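Local coordinates for lactate utilization protein C (Deinococcus radiodurans, PDB 2G40) that may function in the utilization of L-lactate, as a homodimer of the LutC/YkgG family, at residues T72-A76 against A77-G81; A97-A101 against P102-V106; P115-H119 against A120-R124; R152-L155 against S156-D160; C164-E168 against D169-Q173. All blocks are in the same frame, centred on the assembly; numbering follows the deposited sequence. Where two conformers were deposited one is given.

In the fold
The five contacts follow one another along the chain, each a local turn within one continuous run. Interactions 1, 2 and 5 form a touching group: Trp-103 of interaction 2 packs on Leu-79 of interaction 1 and Val-165 of interaction 5, their centres lying about 13 to 18 Å apart. Interactions 1 and 5 both start from strands of the six-stranded parallel sheet, 70-74 and 161-167. Interactions 3 and 4, centres about 9 Å apart, meet through Leu-122 and Arg-152. The centres of interactions 4 and 1 lie about 24 Å apart, across the chain's centre. Both groups pack on the parallel sheet, and interactions 3 and 4 also reach the second subunit.

Interaction 1: T72-A76 against A77-G81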
loop_
_atom_site.group_PDB
_atom_site.type_symbol
_atom_site.label_atom_id
_atom_site.label_comp_id
_atom_site.label_asym_id
_atom_site.label_seq_id
_atom_site.Cartn_x
_atom_site.Cartn_y
_atom_site.Cartn_z
ATOM N N THR A 72 -13.804 3.823 17.673
ATOM C CA THR A 72 -14.618 3.269 18.742
ATOM C C THR A 72 -13.979 1.990 19.216
ATOM O O THR A 72 -13.367 1.279 18.442
ATOM C CB THR A 72 -16.079 3.034 18.289
ATOM O OG1 THR A 72 -16.898 2.711 19.431
ATOM C CG2 THR A 72 -16.167 1.937 17.263
ATOM N N HIS A 73 -14.085 1.718 20.511
ATOM C CA HIS A 73 -13.593 0.473 21.071
ATOM C C HIS A 73 -14.818 -0.245 21.639
ATOM O O HIS A 73 -15.544 0.315 22.439
ATOM C CB HIS A 73 -12.557 0.731 22.163
ATOM C CG HIS A 73 -11.871 -0.513 22.664
ATOM N ND1 HIS A 73 -10.812 -0.461 23.540
ATOM C CD2 HIS A 73 -12.080 -1.826 22.409
ATOM C CE1 HIS A 73 -10.409 -1.687 23.820
ATOM N NE2 HIS A 73 -11.162 -2.536 23.147
ATOM N N VAL A 74 -15.070 -1.456 21.159
ATOM C CA VAL A 74 -16.253 -2.217 21.540
ATOM C C VAL A 74 -15.856 -3.639 21.942
ATOM O O VAL A 74 -14.743 -4.073 21.677
ATOM C CB VAL A 74 -17.296 -2.248 20.368
ATOM C CG1 VAL A 74 -17.759 -0.853 20.014
ATOM C CG2 VAL A 74 -16.727 -2.973 19.143
ATOM N N SER A 75 -16.772 -4.353 22.594
ATOM C CA SER A 75 -16.623 -5.783 22.842
ATOM C C SER A 75 -16.911 -6.571 21.572
ATOM O O SER A 75 -17.548 -6.061 20.656
ATOM C CB SER A 75 -17.614 -6.240 23.913
ATOM O OG SER A 75 -18.959 -6.101 23.434
ATOM N N ALA A 76 -16.490 -7.836 21.547
ATOM C CA ALA A 76 -16.822 -8.731 20.428
ATOM C C ALA A 76 -18.322 -8.777 20.177
ATOM O O ALA A 76 -18.754 -8.770 19.023
ATOM C CB ALA A 76 -16.313 -10.119 20.689
ATOM N N ALA A 77 -19.104 -8.840 21.261
ATOM C CA ALA A 77 -20.562 -8.881 21.190
ATOM C C ALA A 77 -21.141 -7.631 20.543
ATOM O O ALA A 77 -22.159 -7.693 19.856
ATOM C CB ALA A 77 -21.157 -9.045 22.587
ATOM N N GLU A 78 -20.496 -6.503 20.794
ATOM C CA GLU A 78 -20.924 -5.219 20.258
ATOM C C GLU A 78 -20.472 -4.994 18.815
ATOM O O GLU A 78 -20.976 -4.095 18.144
ATOM C CB GLU A 78 -20.378 -4.101 21.150
ATOM C CG GLU A 78 -21.035 -4.046 22.528
ATOM C CD GLU A 78 -20.304 -3.127 23.514
ATOM O OE1 GLU A 78 -19.069 -2.920 23.397
ATOM O OE2 GLU A 78 -20.979 -2.625 24.434
ATOM N N LEU A 79 -19.521 -5.792 18.337
ATOM C CA LEU A 79 -18.900 -5.528 17.042
ATOM C C LEU A 79 -19.887 -5.424 15.873
ATOM O O LEU A 79 -19.867 -4.429 15.169
ATOM C CB LEU A 79 -17.788 -6.528 16.733
ATOM C CG LEU A 79 -17.099 -6.391 15.365
ATOM C CD1 LEU A 79 -16.421 -5.032 15.186
ATOM C CD2 LEU A 79 -16.093 -7.477 15.209
ATOM N N PRO A 80 -20.739 -6.442 15.657
ATOM C CA PRO A 80 -21.653 -6.328 14.514
ATOM C C PRO A 80 -22.482 -5.051 14.542
ATOM O O PRO A 80 -22.609 -4.395 13.519
ATOM C CB PRO A 80 -22.531 -7.577 14.600
ATOM C CG PRO A 80 -22.164 -8.267 15.848
ATOM C CD PRO A 80 -20.871 -7.725 16.357
ATOM N N GLY A 81 -22.989 -4.690 15.711
ATOM C CA GLY A 81 -23.722 -3.441 15.888
ATOM C C GLY A 81 -22.905 -2.198 15.586
ATOM O O GLY A 81 -23.404 -1.262 14.951
#
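Ala-77 CB lies 3.8 Å from Ser-75 OG as the chain begins to turn. At Glu-78 the turn is tied in both directions. Its backbone N donates to Ser-75 OG (3.1 Å), with a weak, bent bond to Ser-75 O besides, while its side chain reaches back so that OE1 accepts from Ser-75 N at 2.8 Å along a nearly straight N-H (174°). That donor comes to the anti side of the carboxylate, tilted 23° from its plane. The Ser-75 hydroxyl sits between its own N and carbonyl carbon (chi1 65°), which faces it toward the Glu-78 amide. Glu-78 crosses Val-74 at a slant, Val-74 CB 3.6 Å from Glu-78 OE1. Leu-79 comes next, its N bonding to Ala-76 O at 3.2 Å, and Val-74 CG2 rests 4.0 Å from Leu-79 CA. Pro-80 closes the turn, with CD against Ala-76 O. Side chains of Val-74 and Leu-79 both pack on Ile-221 of strand 217-223. This is the strand-to-helix link between 70-74 and 79-87, the opening turn of a beta-alpha-beta crossover in a Rossmann-like parallel sheet.

Interaction 2: A97-A101 against P102-V106; sequences AGIPA and PWLTV
Pro-100 O and Ala-101 O each accept from the backbone N three residues on. Trp-103 N reaches Pro-100 O at 3.0 Å and Leu-104 N reaches Ala-101 O at 2.9 Å, two successive 3-10 bonds that wind the chain through one tight turn. At the bend itself the trans peptide before Pro-102 sets Ala-101 CB and Pro-102 CD 3.4 Å apart.

The turn brings the Trp-103 indole back over the ring of Pro-100. Pro-100 CD lies above the six-membered ring of Trp-103, 3.7 Å from its centroid and 17° off the normal, a CH-pi contact, and Pro-100 CG is near NE1 on the same face. The indole gets there with CG anti to the carbonyl carbon and beside its own N (chi1 -63°). Ile-99 crosses it at about a right angle: Ile-99 CD1 comes within 3.6 Å of Trp-103 CZ3, while the other branch, Ile-99 CG2, touches both Trp-103 CE3 and, at 3.7 Å, Leu-104 CD2. Replacing Trp-103 with an alanine would probably leave CD and CG of Pro-100 and the CD1 end of Ile-99 without their partner and open a gap beside them.

The loop joins strands 92-94 and 109-111. Its tryptophan leans on Leu-79 and Ile-83 of helix 79-87, whereas Ile-99 and Leu-104 both pack down on Leu-129 of strand 127-130.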
loop_
_atom_site.group_PDB
_atom_site.type_symbol
_atom_site.label_atom_id
_atom_site.label_comp_id
_atom_site.label_asym_id
_atom_site.label_seq_id
_atom_site.Cartn_x
_atom_site.Cartn_y
_atom_site.Cartn_z
ATOM N N ALA A 97 -13.752 -12.021 1.701
ATOM C CA ALA A 97 -14.203 -13.391 1.943
ATOM C C ALA A 97 -13.891 -13.889 3.358
ATOM O O ALA A 97 -14.628 -14.704 3.927
ATOM C CB ALA A 97 -13.577 -14.338 0.869
ATOM N N GLY A 98 -12.809 -13.396 3.944
ATOM C CA GLY A 98 -12.372 -13.858 5.259
ATOM C C GLY A 98 -12.952 -13.131 6.443
ATOM O O GLY A 98 -12.589 -13.417 7.593
ATOM N N ILE A 99 -13.846 -12.175 6.203
ATOM C CA ILE A 99 -14.518 -11.500 7.313
ATOM C C ILE A 99 -15.420 -12.527 7.990
ATOM O O ILE A 99 -16.228 -13.160 7.310
ATOM C CB ILE A 99 -15.351 -10.301 6.796
ATOM C CG1 ILE A 99 -14.427 -9.159 6.354
ATOM C CG2 ILE A 99 -16.382 -9.830 7.828
ATOM C CD1 ILE A 99 -13.653 -8.488 7.469
ATOM N N PRO A 100 -15.289 -12.713 9.322
ATOM C CA PRO A 100 -16.196 -13.672 9.954
ATOM C C PRO A 100 -17.676 -13.317 9.775
ATOM O O PRO A 100 -18.073 -12.189 10.004
ATOM C CB PRO A 100 -15.790 -13.635 11.431
ATOM C CG PRO A 100 -14.422 -13.037 11.455
ATOM C CD PRO A 100 -14.320 -12.138 10.271
ATOM N N ALA A 101 -18.487 -14.297 9.383
ATOM C CA ALA A 101 -19.944 -14.104 9.272
ATOM C C ALA A 101 -20.592 -13.345 10.446
ATOM O O ALA A 101 -21.454 -12.505 10.220
ATOM C CB ALA A 101 -20.638 -15.443 9.084
ATOM N N PRO A 102 -20.224 -13.675 11.700
ATOM C CA PRO A 102 -20.801 -12.977 12.870
ATOM C C PRO A 102 -20.657 -11.459 12.913
ATOM O O PRO A 102 -21.399 -10.804 13.627
ATOM C CB PRO A 102 -20.058 -13.614 14.055
ATOM C CG PRO A 102 -19.679 -14.970 13.558
ATOM C CD PRO A 102 -19.329 -14.772 12.120
ATOM N N TRP A 103 -19.718 -10.900 12.161
ATOM C CA TRP A 103 -19.572 -9.444 12.087
ATOM C C TRP A 103 -20.648 -8.772 11.253
ATOM O O TRP A 103 -20.802 -7.557 11.299
ATOM C CB TRP A 103 -18.252 -9.076 11.445
ATOM C CG TRP A 103 -17.036 -9.494 12.182
ATOM C CD1 TRP A 103 -16.931 -10.406 13.196
ATOM C CD2 TRP A 103 -15.725 -9.047 11.904
ATOM N NE1 TRP A 103 -15.626 -10.534 13.576
ATOM C CE2 TRP A 103 -14.858 -9.708 12.798
ATOM C CE3 TRP A 103 -15.191 -8.142 10.987
ATOM C CZ2 TRP A 103 -13.483 -9.482 12.799
ATOM C CZ3 TRP A 103 -13.817 -7.937 10.975
ATOM C CH2 TRP A 103 -12.986 -8.593 11.877
ATOM N N LEU A 104 -21.342 -9.570 10.449
ATOM C CA LEU A 104 -22.231 -9.057 9.440
ATOM C C LEU A 104 -23.654 -9.132 9.948
ATOM O O LEU A 104 -24.001 -10.003 10.761
ATOM C CB LEU A 104 -22.108 -9.866 8.153
ATOM C CG LEU A 104 -20.701 -10.126 7.597
ATOM C CD1 LEU A 104 -20.854 -10.897 6.280
ATOM C CD2 LEU A 104 -19.892 -8.839 7.420
ATOM N N THR A 105 -24.479 -8.233 9.441
ATOM C CA THR A 105 -25.847 -8.109 9.917
ATOM C C THR A 105 -26.804 -7.905 8.763
ATOM O O THR A 105 -26.446 -7.312 7.746
ATOM C CB THR A 105 -25.964 -6.931 10.902
ATOM O OG1 THR A 105 -25.270 -5.791 10.379
ATOM C CG2 THR A 105 -25.319 -7.294 12.221
ATOM N N VAL A 106 -28.024 -8.418 8.934
ATOM C CA VAL A 106 -29.112 -8.239 7.969
ATOM C C VAL A 106 -29.352 -6.748 7.787
ATOM O O VAL A 106 -29.318 -5.981 8.751
ATOM C CB VAL A 106 -30.388 -8.963 8.464
ATOM C CG1 VAL A 106 -31.671 -8.417 7.792
ATOM C CG2 VAL A 106 -30.245 -10.463 8.237
#

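Interaction 3: P115-H119 against A120-R124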
loop_
_atom_site.group_PDB
_atom_site.type_symbol
_atom_site.label_atom_id
_atom_site.label_comp_id
_atom_site.label_asym_id
_atom_site.label_seq_id
_atom_site.Cartn_x
_atom_site.Cartn_y
_atom_site.Cartn_z
ATOM N N PRO A 115 -16.936 -12.757 -8.372
ATOM C CA PRO A 115 -15.768 -12.348 -9.163
ATOM C C PRO A 115 -15.354 -10.916 -8.819
ATOM O O PRO A 115 -16.143 -10.180 -8.212
ATOM C CB PRO A 115 -16.262 -12.456 -10.603
ATOM C CG PRO A 115 -17.755 -12.264 -10.507
ATOM C CD PRO A 115 -18.153 -12.857 -9.194
ATOM N N PRO A 116 -14.146 -10.502 -9.232
ATOM C CA PRO A 116 -13.635 -9.233 -8.763
ATOM C C PRO A 116 -14.532 -8.074 -9.158
ATOM O O PRO A 116 -15.029 -8.025 -10.290
ATOM C CB PRO A 116 -12.259 -9.123 -9.435
ATOM C CG PRO A 116 -11.908 -10.483 -9.805
ATOM C CD PRO A 116 -13.206 -11.154 -10.157
ATOM N N LEU A 117 -14.781 -7.181 -8.208
ATOM C CA LEU A 117 -15.597 -6.010 -8.465
ATOM C C LEU A 117 -14.859 -5.066 -9.411
ATOM O O LEU A 117 -13.681 -4.815 -9.233
ATOM C CB LEU A 117 -15.894 -5.286 -7.152
ATOM C CG LEU A 117 -16.720 -6.087 -6.127
ATOM C CD1 LEU A 117 -16.556 -5.520 -4.785
ATOM C CD2 LEU A 117 -18.192 -6.101 -6.513
ATOM N N SER A 118 -15.564 -4.509 -10.384
ATOM C CA SER A 118 -14.954 -3.519 -11.271
ATOM C C SER A 118 -14.636 -2.231 -10.510
ATOM O O SER A 118 -15.191 -1.992 -9.444
ATOM C CB SER A 118 -15.924 -3.178 -12.389
ATOM O OG SER A 118 -17.050 -2.506 -11.860
ATOM N N HIS A 119 -13.788 -1.377 -11.085
ATOM C CA HIS A 119 -13.515 -0.060 -10.485
ATOM C C HIS A 119 -14.819 0.688 -10.210
ATOM O O HIS A 119 -14.989 1.312 -9.163
ATOM C CB HIS A 119 -12.653 0.806 -11.410
ATOM C CG HIS A 119 -11.295 0.237 -11.688
ATOM N ND1 HIS A 119 -10.636 0.421 -12.888
ATOM C CD2 HIS A 119 -10.480 -0.533 -10.927
ATOM C CE1 HIS A 119 -9.473 -0.206 -12.851
ATOM N NE2 HIS A 119 -9.354 -0.793 -11.672
ATOM N N ALA A 120 -15.744 0.614 -11.151
ATOM C CA ALA A 120 -17.020 1.323 -11.025
ATOM C C ALA A 120 -17.855 0.751 -9.882
ATOM O O ALA A 120 -18.452 1.499 -9.124
ATOM C CB ALA A 120 -17.778 1.252 -12.322
ATOM N N GLU A 121 -17.886 -0.575 -9.763
ATOM C CA GLU A 121 -18.563 -1.232 -8.637
ATOM C C GLU A 121 -17.928 -0.824 -7.313
ATOM O O GLU A 121 -18.619 -0.555 -6.325
ATOM C CB GLU A 121 -18.560 -2.756 -8.801
ATOM C CG GLU A 121 -19.650 -3.239 -9.774
ATOM C CD GLU A 121 -19.410 -4.625 -10.381
ATOM O OE1 GLU A 121 -18.259 -5.111 -10.441
ATOM O OE2 GLU A 121 -20.399 -5.227 -10.857
ATOM N N LEU A 122 -16.603 -0.797 -7.276
ATOM C CA LEU A 122 -15.905 -0.344 -6.060
ATOM C C LEU A 122 -16.180 1.121 -5.747
ATOM O O LEU A 122 -16.334 1.506 -4.591
ATOM C CB LEU A 122 -14.408 -0.538 -6.211
ATOM C CG LEU A 122 -14.025 -2.007 -6.274
ATOM C CD1 LEU A 122 -12.585 -2.124 -6.649
ATOM C CD2 LEU A 122 -14.314 -2.658 -4.932
ATOM N N ASP A 123 -16.222 1.940 -6.789
ATOM C CA ASP A 123 -16.464 3.366 -6.601
ATOM C C ASP A 123 -17.898 3.622 -6.134
ATOM O O ASP A 123 -18.147 4.564 -5.381
ATOM C CB ASP A 123 -16.160 4.125 -7.892
ATOM C CG ASP A 123 -16.222 5.611 -7.707
ATOM O OD1 ASP A 123 -15.518 6.118 -6.815
ATOM O OD2 ASP A 123 -16.983 6.274 -8.438
ATOM N N ARG A 124 -18.834 2.768 -6.547
ATOM C CA ARG A 124 -20.240 2.942 -6.186
ATOM C C ARG A 124 -20.603 2.358 -4.812
ATOM O O ARG A 124 -21.633 2.711 -4.241
ATOM C CB ARG A 124 -21.131 2.361 -7.281
ATOM C CG ARG A 124 -21.197 3.284 -8.509
ATOM C CD ARG A 124 -21.713 2.578 -9.772
#
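Ser-118 and Glu-121 form a capping box at the start of the short helix 119-124, with Ser-118 in the N-cap position. The exchange is reciprocal: Glu-121 N donates to Ser-118 OG at 3.0 Å, and Ser-118 N donates to Glu-121 OE1 at 2.8 Å, using that oxygen's anti lone pair. The hydroxyl also gives OE1 a weak bond. The glutamate chain is extended beyond CG (chi2 159°), which carries OE1 back to Ser-118 N. The first helical bonds follow, Leu-122 N to Ser-118 O at 2.8 Å, nearly straight, and Asp-123 N to His-119 O. The His-119 side chain meets His-119 of the second subunit, ring planes about 50° apart, which sets this short helix at the dimer interface.

Beneath the cap, Leu-117 crosses Leu-122 obliquely, Leu-117 CD1 to Leu-122 CD2 at 3.6 Å, and Leu-117 CB also touches that CD2. A serine in place of Leu-122 would probably strip Leu-117 of this support and leave a gap in the apolar layer under the helix.

Arg-152 NH2 holds Leu-117 O. Both leucines sit on Ile-94 of strand 92-94, and Leu-122 packs also on Ala-154, Leu-155 and Ile-158 of the loop that leads to strand 161-167.

Interaction 4: R152-L155 against S156-D160; sequences RRAL and SLIPD
The peptide carbonyl of Ala-154 takes two backbone N-H groups on one face of its plane. Leu-157 N stands well above that plane, at 3.2 Å from Ala-154 O, while Ile-158 N lies closer to it, tilted 23° and at 3.0 Å with a straighter bond (166°). The next carbonyl, that of Leu-155, meets the ring of Pro-159 instead: Pro-159 CD and CG sit 3.0 Å and 3.1 Å from Leu-155 O. Proline has no N-H to give, and this buried oxygen has no hydrogen-bonding partner in the model.

The bonds to Ala-154 O, with Leu-155 N to Arg-152 O before them, make a short helix-like turn, without regular helical bonding throughout, in the loop between strands 141-144 and 161-167. Between them Ser-156 N gives Arg-153 O only a weak bond. Two waters thicken the link here. One is hydrogen-bonded to both Arg-152 O and Ser-156 OG, each at 2.7 Å; the other joins Arg-153 O to the same hydroxyl. Ser-156 OG can serve both because a chi1 of 46° tucks the hydroxyl back over the backbone, facing Arg-153 O.

Leu-155 and Pro-159 pack on Ile-94 of strand 92-94. Arg-152 is held by a salt bridge to Asp-113, and its NH1 also donates to Val-212 O of the second subunit. Leu-157 packs on Leu-157 of that subunit.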
loop_
_atom_site.group_PDB
_atom_site.type_symbol
_atom_site.label_atom_id
_atom_site.label_comp_id
_atom_site.label_asym_id
_atom_site.label_seq_id
_atom_site.Cartn_x
_atom_site.Cartn_y
_atom_site.Cartn_z
ATOM N N ARG A 152 -7.899 -7.731 -1.721
ATOM C CA ARG A 152 -6.865 -7.141 -2.582
ATOM C C ARG A 152 -6.758 -5.643 -2.376
ATOM O O ARG A 152 -7.640 -5.020 -1.805
ATOM C CB ARG A 152 -7.116 -7.477 -4.051
ATOM C CG ARG A 152 -8.394 -6.881 -4.616
ATOM C CD ARG A 152 -8.802 -7.556 -5.903
ATOM N NE ARG A 152 -10.160 -7.235 -6.257
ATOM C CZ ARG A 152 -10.520 -6.322 -7.156
ATOM N NH1 ARG A 152 -9.626 -5.704 -7.927
ATOM N NH2 ARG A 152 -11.798 -6.093 -7.353
ATOM N N ARG A 153 -5.672 -5.075 -2.878
ATOM C CA ARG A 153 -5.360 -3.676 -2.625
ATOM C C ARG A 153 -6.461 -2.731 -3.091
ATOM O O ARG A 153 -6.733 -1.749 -2.431
ATOM C CB ARG A 153 -4.017 -3.334 -3.246
ATOM C CG ARG A 153 -2.870 -4.006 -2.511
ATOM C CD ARG A 153 -1.584 -3.274 -2.720
ATOM N NE ARG A 153 -0.980 -3.649 -3.974
ATOM C CZ ARG A 153 -0.398 -2.815 -4.839
ATOM N NH1 ARG A 153 -0.342 -1.499 -4.638
ATOM N NH2 ARG A 153 0.126 -3.330 -5.940
ATOM N N ALA A 154 -7.119 -3.060 -4.199
ATOM C CA ALA A 154 -8.130 -2.171 -4.751
ATOM C C ALA A 154 -9.281 -1.928 -3.788
ATOM O O ALA A 154 -9.878 -0.871 -3.830
ATOM C CB ALA A 154 -8.678 -2.716 -6.062
ATOM N N LEU A 155 -9.599 -2.916 -2.954
ATOM C CA LEU A 155 -10.786 -2.849 -2.104
ATOM C C LEU A 155 -10.684 -1.777 -1.040
ATOM O O LEU A 155 -11.698 -1.252 -0.605
ATOM C CB LEU A 155 -11.028 -4.184 -1.410
ATOM C CG LEU A 155 -11.291 -5.419 -2.251
ATOM C CD1 LEU A 155 -11.833 -6.521 -1.348
ATOM C CD2 LEU A 155 -12.246 -5.119 -3.365
ATOM N N SER A 156 -9.474 -1.469 -0.603
ATOM C CA SER A 156 -9.267 -0.431 0.408
ATOM C C SER A 156 -8.694 0.847 -0.207
ATOM O O SER A 156 -8.388 1.804 0.500
ATOM C CB SER A 156 -8.384 -0.962 1.544
ATOM O OG SER A 156 -7.249 -1.668 1.051
ATOM N N LEU A 157 -8.585 0.888 -1.527
ATOM C CA LEU A 157 -8.123 2.089 -2.186
ATOM C C LEU A 157 -9.229 2.859 -2.861
ATOM O O LEU A 157 -9.251 4.075 -2.809
ATOM C CB LEU A 157 -7.065 1.762 -3.236
ATOM C CG LEU A 157 -6.580 3.033 -3.956
ATOM C CD1 LEU A 157 -5.765 3.901 -3.000
ATOM C CD2 LEU A 157 -5.803 2.720 -5.188
ATOM N N ILE A 158 -10.111 2.145 -3.548
ATOM C CA ILE A 158 -11.116 2.773 -4.400
ATOM C C ILE A 158 -12.380 3.234 -3.656
ATOM O O ILE A 158 -12.862 4.347 -3.888
ATOM C CB ILE A 158 -11.500 1.847 -5.579
ATOM C CG1 ILE A 158 -10.244 1.413 -6.356
ATOM C CG2 ILE A 158 -12.502 2.536 -6.499
ATOM C CD1 ILE A 158 -9.428 2.555 -6.902
ATOM N N PRO A 159 -12.950 2.375 -2.771
ATOM C CA PRO A 159 -14.121 2.888 -2.056
ATOM C C PRO A 159 -13.761 4.075 -1.153
ATOM O O PRO A 159 -12.621 4.199 -0.722
ATOM C CB PRO A 159 -14.565 1.688 -1.200
ATOM C CG PRO A 159 -13.970 0.506 -1.893
ATOM C CD PRO A 159 -12.654 0.997 -2.379
ATOM N N ASP A 160 -14.731 4.926 -0.863
ATOM C CA ASP A 160 -14.439 6.189 -0.184
ATOM C C ASP A 160 -14.509 6.143 1.329
ATOM O O ASP A 160 -14.147 7.114 1.984
ATOM C CB ASP A 160 -15.389 7.237 -0.693
ATOM C CG ASP A 160 -14.868 8.648 -0.501
ATOM O OD1 ASP A 160 -13.661 8.892 -0.703
ATOM O OD2 ASP A 160 -15.692 9.510 -0.185
HETATM O O HOH W 1 -7.749 -4.343 0.854
HETATM O O HOH W 2 -5.400 -0.817 -0.502
#

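Interaction 5: C164-E168 against D169-Q173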
loop_
_atom_site.group_PDB
_atom_site.type_symbol
_atom_site.label_atom_id
_atom_site.label_comp_id
_atom_site.label_asym_id
_atom_site.label_seq_id
_atom_site.Cartn_x
_atom_site.Cartn_y
_atom_site.Cartn_z
ATOM N N CYS A 164 -12.371 -0.325 9.383
ATOM C CA CYS A 164 -11.275 -1.230 9.644
ATOM C C CYS A 164 -11.355 -1.729 11.078
ATOM O O CYS A 164 -11.305 -0.941 12.038
ATOM C CB CYS A 164 -9.958 -0.505 9.404
ATOM S SG CYS A 164 -8.567 -1.551 9.671
ATOM N N VAL A 165 -11.486 -3.041 11.220
ATOM C CA VAL A 165 -11.641 -3.663 12.542
ATOM C C VAL A 165 -10.267 -4.117 12.998
ATOM O O VAL A 165 -9.603 -4.858 12.300
ATOM C CB VAL A 165 -12.605 -4.873 12.504
ATOM C CG1 VAL A 165 -12.614 -5.601 13.837
ATOM C CG2 VAL A 165 -13.996 -4.429 12.133
ATOM N N VAL A 166 -9.870 -3.651 14.175
ATOM C CA VAL A 166 -8.551 -3.901 14.734
ATOM C C VAL A 166 -8.771 -4.613 16.049
ATOM O O VAL A 166 -9.380 -4.071 16.942
ATOM C CB VAL A 166 -7.830 -2.573 14.989
ATOM C CG1 VAL A 166 -6.462 -2.834 15.649
ATOM C CG2 VAL A 166 -7.703 -1.765 13.695
ATOM N N ARG A 167 -8.291 -5.843 16.185
ATOM C CA ARG A 167 -8.415 -6.519 17.465
ATOM C C ARG A 167 -7.487 -5.834 18.449
ATOM O O ARG A 167 -6.409 -5.441 18.066
ATOM C CB ARG A 167 -8.026 -7.969 17.344
ATOM C CG ARG A 167 -8.859 -8.753 16.382
ATOM C CD ARG A 167 -8.763 -10.233 16.668
ATOM N NE ARG A 167 -7.374 -10.670 16.674
ATOM C CZ ARG A 167 -6.667 -10.931 15.576
ATOM N NH1 ARG A 167 -7.221 -10.832 14.369
ATOM N NH2 ARG A 167 -5.400 -11.312 15.685
ATOM N N GLU A 168 -7.906 -5.683 19.703
ATOM C CA GLU A 168 -7.047 -5.097 20.723
ATOM C C GLU A 168 -5.640 -5.712 20.687
ATOM O O GLU A 168 -4.646 -4.984 20.770
ATOM C CB GLU A 168 -7.674 -5.248 22.110
ATOM C CG GLU A 168 -6.861 -4.661 23.253
ATOM C CD GLU A 168 -5.785 -5.587 23.815
ATOM O OE1 GLU A 168 -5.821 -6.819 23.579
ATOM O OE2 GLU A 168 -4.892 -5.059 24.508
ATOM N N ASP A 169 -5.560 -7.037 20.516
ATOM C CA ASP A 169 -4.279 -7.764 20.513
ATOM C C ASP A 169 -3.435 -7.574 19.265
ATOM O O ASP A 169 -2.318 -8.076 19.192
ATOM C CB ASP A 169 -4.489 -9.265 20.782
ATOM C CG ASP A 169 -5.252 -9.977 19.670
ATOM O OD1 ASP A 169 -5.438 -9.414 18.579
ATOM O OD2 ASP A 169 -5.670 -11.127 19.899
ATOM N N GLN A 170 -3.953 -6.849 18.285
ATOM C CA GLN A 170 -3.192 -6.519 17.089
ATOM C C GLN A 170 -2.513 -5.160 17.210
ATOM O O GLN A 170 -1.795 -4.740 16.302
ATOM C CB GLN A 170 -4.109 -6.475 15.858
ATOM C CG GLN A 170 -4.554 -7.819 15.370
ATOM C CD GLN A 170 -5.444 -7.679 14.171
ATOM O OE1 GLN A 170 -6.509 -7.087 14.259
ATOM N NE2 GLN A 170 -5.023 -8.224 13.053
ATOM N N ILE A 171 -2.763 -4.452 18.300
ATOM C CA ILE A 171 -2.185 -3.132 18.463
ATOM C C ILE A 171 -0.868 -3.267 19.232
ATOM O O ILE A 171 -0.848 -3.823 20.321
ATOM C CB ILE A 171 -3.132 -2.196 19.216
ATOM C CG1 ILE A 171 -4.466 -2.069 18.470
ATOM C CG2 ILE A 171 -2.462 -0.855 19.416
ATOM C CD1 ILE A 171 -5.600 -1.525 19.351
ATOM N N VAL A 172 0.217 -2.773 18.654
ATOM C CA VAL A 172 1.520 -2.766 19.310
ATOM C C VAL A 172 1.930 -1.327 19.467
ATOM O O VAL A 172 1.353 -0.441 18.840
ATOM C CB VAL A 172 2.608 -3.553 18.503
ATOM C CG1 VAL A 172 2.170 -4.992 18.331
ATOM C CG2 VAL A 172 2.886 -2.901 17.145
ATOM N N GLN A 173 2.920 -1.088 20.305
ATOM C CA GLN A 173 3.315 0.280 20.589
ATOM C C GLN A 173 4.150 0.890 19.480
ATOM O O GLN A 173 3.877 2.007 19.025
ATOM C CB GLN A 173 4.070 0.353 21.905
ATOM C CG GLN A 173 4.613 1.737 22.179
ATOM C CD GLN A 173 5.385 1.813 23.453
ATOM O OE1 GLN A 173 5.361 0.892 24.275
ATOM N NE2 GLN A 173 6.094 2.925 23.633
HETATM O O HOH W 3 -8.403 -7.250 12.363
#
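Arg-167 lays its guanidinium over the side-chain amide of Gln-170, the two planes only 16° apart, with Gln-170 CD 3.5 Å above the guanidinium and offset toward its rim. A bend at chi3 (-55°) folds the arginine back to make this stack. The amide oxygen beneath is firmly gripped: Gln-170 OE1 accepts from Arg-167 N at 2.9 Å, in the carbonyl plane on a lone pair, and a water at 2.7 Å donates to it while also donating to Val-165 O. With NE2 bonded to Cys-132 O, the buried amide is fixed against flipping.

Asp-169 takes the arginine from another direction. Asp-169 OD1 and Arg-167 NE form a salt bridge at 3.0 Å, though the hydrogen bond in it is weak and the carboxylate stands nearly perpendicular to the guanidinium. Backbone bonds close the turn, Gln-170 N to Arg-167 O at 2.8 Å and Ile-171 N to Glu-168 O at 3.2 Å. On the inner side Val-166 CG1 meets Ile-171 CG1 at 3.5 Å, the side chains crossing at about a right angle. Glu-168 turns instead to a salt bridge with Arg-53, and Ile-171 packs on Ile-56, Leu-57 and Phe-60 of helix 53-66.

The arrangement is a 3-10 turn at the end of strand 161-167, carrying the chain from the parallel Rossmann-like sheet into strand 171-172 of the mixed sheet.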